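Uncharacterized protein C4B3.07 (Schizosaccharomyces pombe, PDB 3QTM) is required for correct translation termination, inhibits Ofd1 directly and stabilises the N-terminal transcription factor domain of Sre1, probably by blocking Ofd1-driven degradation. Local coordinates at residues F69-S74 against S119-A124; S75-V80 against I101-E106; T96-I101 against L130-V135. All coordinates share one frame; numbering follows the deposited sequence.

Contact 1: residues F69-S74 against S119-A124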
loop_
_atom_site.group_PDB
_atom_site.type_symbol
_atom_site.label_atom_id
_atom_site.label_comp_id
_atom_site.label_asym_id
_atom_site.label_seq_id
_atom_site.Cartn_x
_atom_site.Cartn_y
_atom_site.Cartn_z
ATOM N N PHE A 69 -13.737 -11.493 14.338
ATOM C CA PHE A 69 -15.100 -11.204 13.904
ATOM C C PHE A 69 -15.245 -9.728 13.512
ATOM O O PHE A 69 -15.750 -9.406 12.431
ATOM C CB PHE A 69 -16.137 -11.564 14.973
ATOM C CG PHE A 69 -17.509 -10.951 14.708
ATOM C CD1 PHE A 69 -18.406 -11.564 13.857
ATOM C CD2 PHE A 69 -17.878 -9.756 15.298
ATOM C CE1 PHE A 69 -19.647 -11.000 13.595
ATOM C CE2 PHE A 69 -19.127 -9.183 15.045
ATOM C CZ PHE A 69 -20.006 -9.800 14.188
ATOM N N HIS A 70 -14.803 -8.828 14.383
ATOM C CA HIS A 70 -14.964 -7.398 14.093
ATOM C C HIS A 70 -14.079 -6.971 12.916
ATOM O O HIS A 70 -14.435 -6.055 12.175
ATOM C CB HIS A 70 -14.663 -6.539 15.324
ATOM C CG HIS A 70 -15.474 -6.903 16.524
ATOM N ND1 HIS A 70 -16.760 -6.444 16.719
ATOM C CD2 HIS A 70 -15.185 -7.685 17.592
ATOM C CE1 HIS A 70 -17.232 -6.939 17.849
ATOM N NE2 HIS A 70 -16.293 -7.686 18.402
ATOM N N ALA A 71 -12.932 -7.639 12.755
ATOM C CA ALA A 71 -12.037 -7.375 11.634
ATOM C C ALA A 71 -12.707 -7.702 10.304
ATOM O O ALA A 71 -12.601 -6.930 9.364
ATOM C CB ALA A 71 -10.741 -8.156 11.785
ATOM N N ALA A 72 -13.383 -8.855 10.220
ATOM C CA ALA A 72 -14.055 -9.243 8.982
ATOM C C ALA A 72 -15.210 -8.297 8.677
ATOM O O ALA A 72 -15.433 -7.913 7.536
ATOM C CB ALA A 72 -14.565 -10.668 9.067
ATOM N N TYR A 73 -15.967 -7.951 9.712
ATOM C CA TYR A 73 -17.111 -7.079 9.563
ATOM C C TYR A 73 -16.626 -5.677 9.115
ATOM O O TYR A 73 -17.180 -5.068 8.196
ATOM C CB TYR A 73 -17.839 -7.014 10.903
ATOM C CG TYR A 73 -19.231 -6.461 10.860
ATOM C CD1 TYR A 73 -20.085 -6.620 11.942
ATOM C CD2 TYR A 73 -19.706 -5.789 9.730
ATOM C CE1 TYR A 73 -21.375 -6.102 11.918
ATOM C CE2 TYR A 73 -21.000 -5.268 9.692
ATOM C CZ TYR A 73 -21.829 -5.425 10.799
ATOM O OH TYR A 73 -23.116 -4.914 10.788
ATOM N N SER A 74 -15.580 -5.175 9.762
ATOM C CA SER A 74 -14.996 -3.895 9.376
ATOM C C SER A 74 -14.538 -3.923 7.921
ATOM O O SER A 74 -14.787 -2.983 7.186
ATOM C CB SER A 74 -13.812 -3.550 10.276
ATOM O OG SER A 74 -13.181 -2.370 9.829
ATOM N N SER A 119 -3.981 -9.324 14.847
ATOM C CA SER A 119 -3.389 -8.997 13.553
ATOM C C SER A 119 -4.407 -8.531 12.502
ATOM O O SER A 119 -4.234 -7.483 11.885
ATOM C CB SER A 119 -2.599 -10.199 13.024
ATOM O OG SER A 119 -1.496 -10.470 13.873
ATOM N N ARG A 120 -5.465 -9.308 12.312
ATOM C CA ARG A 120 -6.458 -8.971 11.302
ATOM C C ARG A 120 -7.180 -7.682 11.679
ATOM O O ARG A 120 -7.515 -6.890 10.821
ATOM C CB ARG A 120 -7.446 -10.124 11.077
ATOM C CG ARG A 120 -6.856 -11.290 10.291
ATOM C CD ARG A 120 -7.730 -12.551 10.348
ATOM N NE ARG A 120 -7.004 -13.680 9.775
ATOM C CZ ARG A 120 -7.170 -14.137 8.535
ATOM N NH1 ARG A 120 -8.072 -13.592 7.724
ATOM N NH2 ARG A 120 -6.432 -15.153 8.106
ATOM N N LEU A 121 -7.386 -7.465 12.973
ATOM C CA LEU A 121 -8.054 -6.256 13.427
ATOM C C LEU A 121 -7.166 -5.044 13.182
ATOM O O LEU A 121 -7.646 -4.000 12.725
ATOM C CB LEU A 121 -8.431 -6.344 14.913
ATOM C CG LEU A 121 -9.371 -5.211 15.351
ATOM C CD1 LEU A 121 -10.775 -5.409 14.719
ATOM C CD2 LEU A 121 -9.453 -5.063 16.875
ATOM N N PHE A 122 -5.875 -5.197 13.469
ATOM C CA PHE A 122 -4.926 -4.102 13.292
ATOM C C PHE A 122 -4.868 -3.702 11.828
ATOM O O PHE A 122 -4.790 -2.515 11.507
ATOM C CB PHE A 122 -3.536 -4.475 13.817
ATOM C CG PHE A 122 -3.398 -4.354 15.323
ATOM C CD1 PHE A 122 -4.522 -4.227 16.129
ATOM C CD2 PHE A 122 -2.148 -4.405 15.925
ATOM C CE1 PHE A 122 -4.403 -4.121 17.504
ATOM C CE2 PHE A 122 -2.012 -4.311 17.304
ATOM C CZ PHE A 122 -3.143 -4.164 18.098
ATOM N N LEU A 123 -4.940 -4.694 10.944
ATOM C CA LEU A 123 -4.895 -4.428 9.513
ATOM C C LEU A 123 -6.165 -3.702 9.071
ATOM O O LEU A 123 -6.087 -2.733 8.320
ATOM C CB LEU A 123 -4.671 -5.716 8.702
ATOM C CG LEU A 123 -4.671 -5.639 7.161
ATOM C CD1 LEU A 123 -3.531 -4.777 6.621
ATOM C CD2 LEU A 123 -4.609 -7.034 6.531
ATOM N N ALA A 124 -7.321 -4.162 9.548
ATOM C CA ALA A 124 -8.604 -3.523 9.235
ATOM C C ALA A 124 -8.644 -2.073 9.709
ATOM O O ALA A 124 -9.166 -1.192 9.020
ATOM C CB ALA A 124 -9.761 -4.300 9.873
HETATM O O HOH W 1 -11.385 -1.969 7.614
#
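Helices 67-82 and 119-142 of the all-helical, tetratricopeptide-like fold pack here around small side chains, Ala71 facing the first turns of the second helix. The short segments run roughly parallel, at 30°, with axes 8.2 Å apart. The closest backbones are at Ala71 and Leu121, whose CA atoms are 4.5 Å apart. Ala71 CB sits against the backbone between Arg120 and Leu121, 3.6 Å from Arg120 C. It also touches Arg120 CB. The rest of Arg120 leads away to a salt bridge with Asp178 and a cation-pi contact with Trp23. Leu121 has CG anti to its backbone N (chi1 -169°). Its CD1 branch thereby comes alongside the first helix, 3.7 Å from Ala71 N, and brushes His70 CB at 4.1 Å. One turn on, Ala124 CB lies 3.9 Å from Ala71 O and equally close to Ser74 OG. A water bridges the helices beside this methyl. It donates to Ser74 OG at 2.9 Å and to Ala124 O at 2.7 Å. Ser74 OG also hydrogen-bonds to Ala104 O, so, with the water, this hydroxyl connects three helices. The His70 ring is engaged elsewhere, with ND1 bonded to Arg107. The direct contact is van der Waals packing, methyl groups against side chains and backbone, and it is close because alanines line it. The water and Ser74 add the polar link, and give the buried hydroxyl two partners.

Contact 2: residues S75-V80 against I101-E106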
loop_
_atom_site.group_PDB
_atom_site.type_symbol
_atom_site.label_atom_id
_atom_site.label_comp_id
_atom_site.label_asym_id
_atom_site.label_seq_id
_atom_site.Cartn_x
_atom_site.Cartn_y
_atom_site.Cartn_z
ATOM N N SER A 75 -13.881 -5.013 7.513
ATOM C CA SER A 75 -13.402 -5.150 6.134
ATOM C C SER A 75 -14.520 -5.126 5.098
ATOM O O SER A 75 -14.364 -4.547 4.027
ATOM C CB SER A 75 -12.590 -6.432 5.958
ATOM O OG SER A 75 -11.385 -6.344 6.691
ATOM N N ALA A 76 -15.642 -5.767 5.412
ATOM C CA ALA A 76 -16.782 -5.740 4.508
ATOM C C ALA A 76 -17.311 -4.306 4.360
ATOM O O ALA A 76 -17.583 -3.849 3.251
ATOM C CB ALA A 76 -17.878 -6.684 5.000
ATOM N N LEU A 77 -17.452 -3.600 5.480
ATOM C CA LEU A 77 -17.886 -2.204 5.457
ATOM C C LEU A 77 -16.954 -1.338 4.594
ATOM O O LEU A 77 -17.403 -0.512 3.794
ATOM C CB LEU A 77 -18.017 -1.637 6.887
ATOM C CG LEU A 77 -19.157 -2.241 7.722
ATOM C CD1 LEU A 77 -18.960 -2.000 9.222
ATOM C CD2 LEU A 77 -20.532 -1.707 7.268
ATOM N N LEU A 78 -15.654 -1.547 4.738
ATOM C CA LEU A 78 -14.709 -0.747 3.990
ATOM C C LEU A 78 -14.874 -1.027 2.507
ATOM O O LEU A 78 -14.714 -0.132 1.669
ATOM C CB LEU A 78 -13.272 -1.063 4.413
ATOM C CG LEU A 78 -12.244 -0.032 3.938
ATOM C CD1 LEU A 78 -12.684 1.340 4.411
ATOM C CD2 LEU A 78 -10.822 -0.375 4.431
ATOM N N ALA A 79 -15.191 -2.278 2.187
ATOM C CA ALA A 79 -15.239 -2.706 0.805
ATOM C C ALA A 79 -16.444 -2.073 0.134
ATOM O O ALA A 79 -16.415 -1.804 -1.068
ATOM C CB ALA A 79 -15.284 -4.244 0.694
ATOM N N VAL A 80 -17.497 -1.829 0.912
ATOM C CA VAL A 80 -18.682 -1.164 0.379
ATOM C C VAL A 80 -18.257 0.234 -0.047
ATOM O O VAL A 80 -18.624 0.692 -1.131
ATOM C CB VAL A 80 -19.852 -1.088 1.398
ATOM C CG1 VAL A 80 -20.986 -0.181 0.873
ATOM C CG2 VAL A 80 -20.393 -2.484 1.698
ATOM N N ILE A 101 -16.753 4.210 5.368
ATOM C CA ILE A 101 -15.412 4.260 5.946
ATOM C C ILE A 101 -15.534 4.487 7.454
ATOM O O ILE A 101 -14.894 3.787 8.227
ATOM C CB ILE A 101 -14.552 5.386 5.319
ATOM C CG1 ILE A 101 -14.347 5.149 3.820
ATOM C CG2 ILE A 101 -13.214 5.557 6.068
ATOM C CD1 ILE A 101 -13.667 6.335 3.103
ATOM N N ASP A 102 -16.355 5.461 7.865
ATOM C CA ASP A 102 -16.605 5.708 9.292
ATOM C C ASP A 102 -17.101 4.451 10.012
ATOM O O ASP A 102 -16.654 4.137 11.120
ATOM C CB ASP A 102 -17.637 6.817 9.501
ATOM C CG ASP A 102 -17.163 8.179 8.991
ATOM O OD1 ASP A 102 -15.937 8.372 8.823
ATOM O OD2 ASP A 102 -18.027 9.065 8.772
ATOM N N ALA A 103 -18.054 3.754 9.399
ATOM C CA ALA A 103 -18.574 2.519 9.999
ATOM C C ALA A 103 -17.480 1.451 10.125
ATOM O O ALA A 103 -17.367 0.793 11.160
ATOM C CB ALA A 103 -19.756 1.997 9.211
ATOM N N ALA A 104 -16.665 1.297 9.079
ATOM C CA ALA A 104 -15.531 0.366 9.116
ATOM C C ALA A 104 -14.608 0.650 10.300
ATOM O O ALA A 104 -14.156 -0.279 10.985
ATOM C CB ALA A 104 -14.734 0.427 7.807
ATOM N N ILE A 105 -14.301 1.935 10.504
ATOM C CA ILE A 105 -13.508 2.381 11.644
ATOM C C ILE A 105 -14.187 2.037 12.977
ATOM O O ILE A 105 -13.578 1.454 13.862
ATOM C CB ILE A 105 -13.268 3.922 11.597
ATOM C CG1 ILE A 105 -12.346 4.296 10.418
ATOM C CG2 ILE A 105 -12.736 4.416 12.957
ATOM C CD1 ILE A 105 -12.154 5.819 10.205
ATOM N N GLU A 106 -15.449 2.416 13.126
ATOM C CA GLU A 106 -16.147 2.189 14.389
ATOM C C GLU A 106 -16.294 0.686 14.686
ATOM O O GLU A 106 -16.094 0.238 15.834
ATOM C CB GLU A 106 -17.516 2.861 14.366
ATOM C CG GLU A 106 -17.472 4.360 14.107
ATOM C CD GLU A 106 -17.156 5.149 15.363
ATOM O OE1 GLU A 106 -17.178 4.552 16.460
ATOM O OE2 GLU A 106 -16.878 6.357 15.257
#
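Ile101 is the first residue of segment 101-106 to touch helix 67-82. Its CB points away, but CG1 still reaches Leu78 CD1 at 4.2 Å, and the two side chains cross obliquely. Ala103 comes next, at the less buried margin. Leu77 CD1 lies over its backbone, 3.8 Å from Ala103 O, and meets Ala103 CB at 4.1 Å. Ala104 is at the centre. Ala104 CA is 5.1 Å from Leu77 CA, the shortest such distance between the segments. The methyl of Ala104 fits against the turn at Leu77 and Leu78, 3.8 Å from Leu78 N and 4.0 Å from Leu78 CB. Leu77 CB rests on Ala104 CA at 3.9 Å. The two leucines reach different parts of the segment. Leu77 has CG beside its backbone N (chi1 -68°) and sends CD1 to Ala103. Leu78 has CG anti to its N (chi1 -165°) and sends CD1 to Ala104 and Ile101. The contact is wholly apolar between side chains. The segment axes are 7.8 Å apart and antiparallel, at 169°. Close antiparallel packing of neighbouring helices around a small residue such as Ala104 is typical of tetratricopeptide-like helical folds.

Contact 3: residues T96-I101 against L130-V135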
loop_
_atom_site.group_PDB
_atom_site.type_symbol
_atom_site.label_atom_id
_atom_site.label_comp_id
_atom_site.label_asym_id
_atom_site.label_seq_id
_atom_site.Cartn_x
_atom_site.Cartn_y
_atom_site.Cartn_z
ATOM N N THR A 96 -23.496 7.315 1.995
ATOM C CA THR A 96 -22.284 7.837 1.361
ATOM C C THR A 96 -21.095 6.891 1.513
ATOM O O THR A 96 -21.029 6.102 2.469
ATOM C CB THR A 96 -21.869 9.192 1.963
ATOM O OG1 THR A 96 -21.569 9.020 3.357
ATOM C CG2 THR A 96 -22.983 10.232 1.802
ATOM N N GLU A 97 -20.142 6.994 0.584
ATOM C CA GLU A 97 -18.879 6.284 0.710
ATOM C C GLU A 97 -18.235 6.571 2.079
ATOM O O GLU A 97 -17.827 5.644 2.801
ATOM C CB GLU A 97 -17.913 6.682 -0.421
ATOM C CG GLU A 97 -16.536 6.051 -0.276
ATOM C CD GLU A 97 -15.473 6.668 -1.187
ATOM O OE1 GLU A 97 -15.761 7.673 -1.877
ATOM O OE2 GLU A 97 -14.337 6.144 -1.204
ATOM N N GLU A 98 -18.150 7.850 2.435
ATOM C CA GLU A 98 -17.487 8.240 3.675
ATOM C C GLU A 98 -18.144 7.624 4.911
ATOM O O GLU A 98 -17.475 7.258 5.872
ATOM C CB GLU A 98 -17.408 9.760 3.832
ATOM C CG GLU A 98 -16.550 10.165 5.046
ATOM C CD GLU A 98 -16.314 11.673 5.132
ATOM O OE1 GLU A 98 -17.043 12.434 4.460
ATOM O OE2 GLU A 98 -15.407 12.095 5.880
ATOM N N SER A 99 -19.457 7.501 4.891
ATOM C CA SER A 99 -20.133 6.915 6.038
ATOM C C SER A 99 -19.766 5.430 6.213
ATOM O O SER A 99 -19.676 4.935 7.334
ATOM C CB SER A 99 -21.639 7.110 5.936
ATOM O OG SER A 99 -22.240 6.903 7.202
ATOM N N TYR A 100 -19.511 4.745 5.104
ATOM C CA TYR A 100 -19.053 3.360 5.167
ATOM C C TYR A 100 -17.603 3.234 5.686
ATOM O O TYR A 100 -17.266 2.270 6.369
ATOM C CB TYR A 100 -19.264 2.651 3.820
ATOM C CG TYR A 100 -20.659 2.054 3.735
ATOM C CD1 TYR A 100 -21.715 2.766 3.168
ATOM C CD2 TYR A 100 -20.932 0.799 4.283
ATOM C CE1 TYR A 100 -22.996 2.235 3.126
ATOM C CE2 TYR A 100 -22.210 0.260 4.253
ATOM C CZ TYR A 100 -23.235 0.978 3.672
ATOM O OH TYR A 100 -24.498 0.441 3.641
ATOM N N ILE A 101 -16.753 4.210 5.368
ATOM C CA ILE A 101 -15.412 4.260 5.946
ATOM C C ILE A 101 -15.534 4.487 7.454
ATOM O O ILE A 101 -14.894 3.787 8.227
ATOM C CB ILE A 101 -14.552 5.386 5.319
ATOM C CG1 ILE A 101 -14.347 5.149 3.820
ATOM C CG2 ILE A 101 -13.214 5.557 6.068
ATOM C CD1 ILE A 101 -13.667 6.335 3.103
ATOM N N LEU A 130 -6.578 4.898 6.838
ATOM C CA LEU A 130 -5.943 5.440 5.634
ATOM C C LEU A 130 -6.980 5.832 4.583
ATOM O O LEU A 130 -6.806 6.845 3.897
ATOM C CB LEU A 130 -4.896 4.489 5.038
ATOM C CG LEU A 130 -3.598 4.331 5.840
ATOM C CD1 LEU A 130 -2.689 3.288 5.194
ATOM C CD2 LEU A 130 -2.866 5.668 5.996
ATOM N N GLU A 131 -8.063 5.061 4.460
ATOM C CA GLU A 131 -9.102 5.448 3.487
ATOM C C GLU A 131 -9.775 6.732 3.942
ATOM O O GLU A 131 -10.170 7.554 3.120
ATOM C CB GLU A 131 -10.149 4.355 3.256
ATOM C CG GLU A 131 -9.600 3.133 2.555
ATOM C CD GLU A 131 -9.064 3.440 1.158
ATOM O OE1 GLU A 131 -9.445 4.478 0.569
ATOM O OE2 GLU A 131 -8.260 2.633 0.641
ATOM N N LYS A 132 -9.902 6.899 5.258
ATOM C CA LYS A 132 -10.423 8.142 5.813
ATOM C C LYS A 132 -9.531 9.339 5.392
ATOM O O LYS A 132 -10.038 10.384 4.973
ATOM C CB LYS A 132 -10.513 8.040 7.338
ATOM C CG LYS A 132 -11.064 9.286 8.035
ATOM C CD LYS A 132 -12.543 9.505 7.727
ATOM C CE LYS A 132 -13.145 10.613 8.604
ATOM N NZ LYS A 132 -14.529 11.008 8.176
ATOM N N VAL A 133 -8.211 9.166 5.489
ATOM C CA VAL A 133 -7.263 10.215 5.113
ATOM C C VAL A 133 -7.482 10.663 3.664
ATOM O O VAL A 133 -7.543 11.858 3.359
ATOM C CB VAL A 133 -5.809 9.725 5.261
ATOM C CG1 VAL A 133 -4.866 10.620 4.478
ATOM C CG2 VAL A 133 -5.402 9.626 6.750
ATOM N N ARG A 134 -7.604 9.687 2.773
ATOM C CA ARG A 134 -7.835 9.974 1.366
ATOM C C ARG A 134 -9.110 10.786 1.151
ATOM O O ARG A 134 -9.121 11.760 0.391
ATOM C CB ARG A 134 -7.878 8.692 0.540
ATOM C CG ARG A 134 -8.167 8.936 -0.941
ATOM C CD ARG A 134 -8.273 7.627 -1.706
ATOM N NE ARG A 134 -9.330 6.789 -1.153
ATOM C CZ ARG A 134 -10.625 6.951 -1.409
ATOM N NH1 ARG A 134 -11.031 7.921 -2.217
ATOM N NH2 ARG A 134 -11.518 6.140 -0.859
ATOM N N VAL A 135 -10.189 10.394 1.811
ATOM C CA VAL A 135 -11.440 11.128 1.640
ATOM C C VAL A 135 -11.350 12.547 2.247
ATOM O O VAL A 135 -11.895 13.508 1.685
ATOM C CB VAL A 135 -12.657 10.342 2.180
ATOM C CG1 VAL A 135 -13.851 11.253 2.308
ATOM C CG2 VAL A 135 -12.985 9.164 1.248
#
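Glu97 and Glu98 both hold CG anti to the backbone N (chi1 175° and -173°) and extend beyond it, which carries their carboxylates across to helix 119-142. There Glu97 meets Arg134 and Glu98 meets Lys132. Arg134 NH2 donates to Glu97 OE2 at 2.8 Å in a nearly straight salt bridge. The oxygen lies at the guanidinium edge, in its plane, and the carboxylate plane is only 21° from that of the guanidinium. Arg134 also grips Glu131 side-on within its own helix. Arg134 NE reaches Glu131 OE1 at 2.9 Å, and Arg134 NH2 bonds to the same oxygen. Two carboxylates thus fix the rotation of the guanidinium, and its charge probably eases their mutual repulsion. Lys132 bends at chi2 to bring NZ to Glu98 OE2 at 2.7 Å. This bond uses the anti side of the oxygen and is tilted somewhat out of the carboxylate plane. Both ends have second partners: Lys132 NZ also pairs with Asp102, and Glu98 OE2 with Arg139. Apolar groups pack between the two bridges. Ile101 CD1 presses on Val135 CG2 at 3.5 Å, a tight fit, and reaches Glu131 O. Ile101 CG2 rests over the backbone at Lys132 N, 3.7 Å away. Val135 CG1 lies 3.8 Å from Glu98 CD. Thr96 N-caps helix 97-110, with OG1 accepting from Ser99 N. The segment axes are roughly antiparallel and 10.0 Å apart. Ser81 of helix 67-82 touches Glu97 and Ile101. On the other helix, Ile190 of helix 188-197 covers Glu131 and Arg134, while Tyr158 of helix 151-170 touches Lys132.

Overall arrangement
The three contacts join three helices pairwise: 67-82 with 119-142 in contact 1, 67-82 with 97-110 in contact 2, and 97-110 with 119-142 in contact 3. Contact 2 is nested within the chain loop closed by contact 1, while contact 3 crosses both in sequence. Centres of contacts 1 and 2 are about 10 Å apart, those of 2 and 3 about 8 Å, and those of 1 and 3 about 16 Å. Ser74 links contact 1 to contact 2, and Ile101 belongs to both contacts 2 and 3. Each helix therefore packs on the other two, forming one continuous three-helix packing unit within the Nro1 family region.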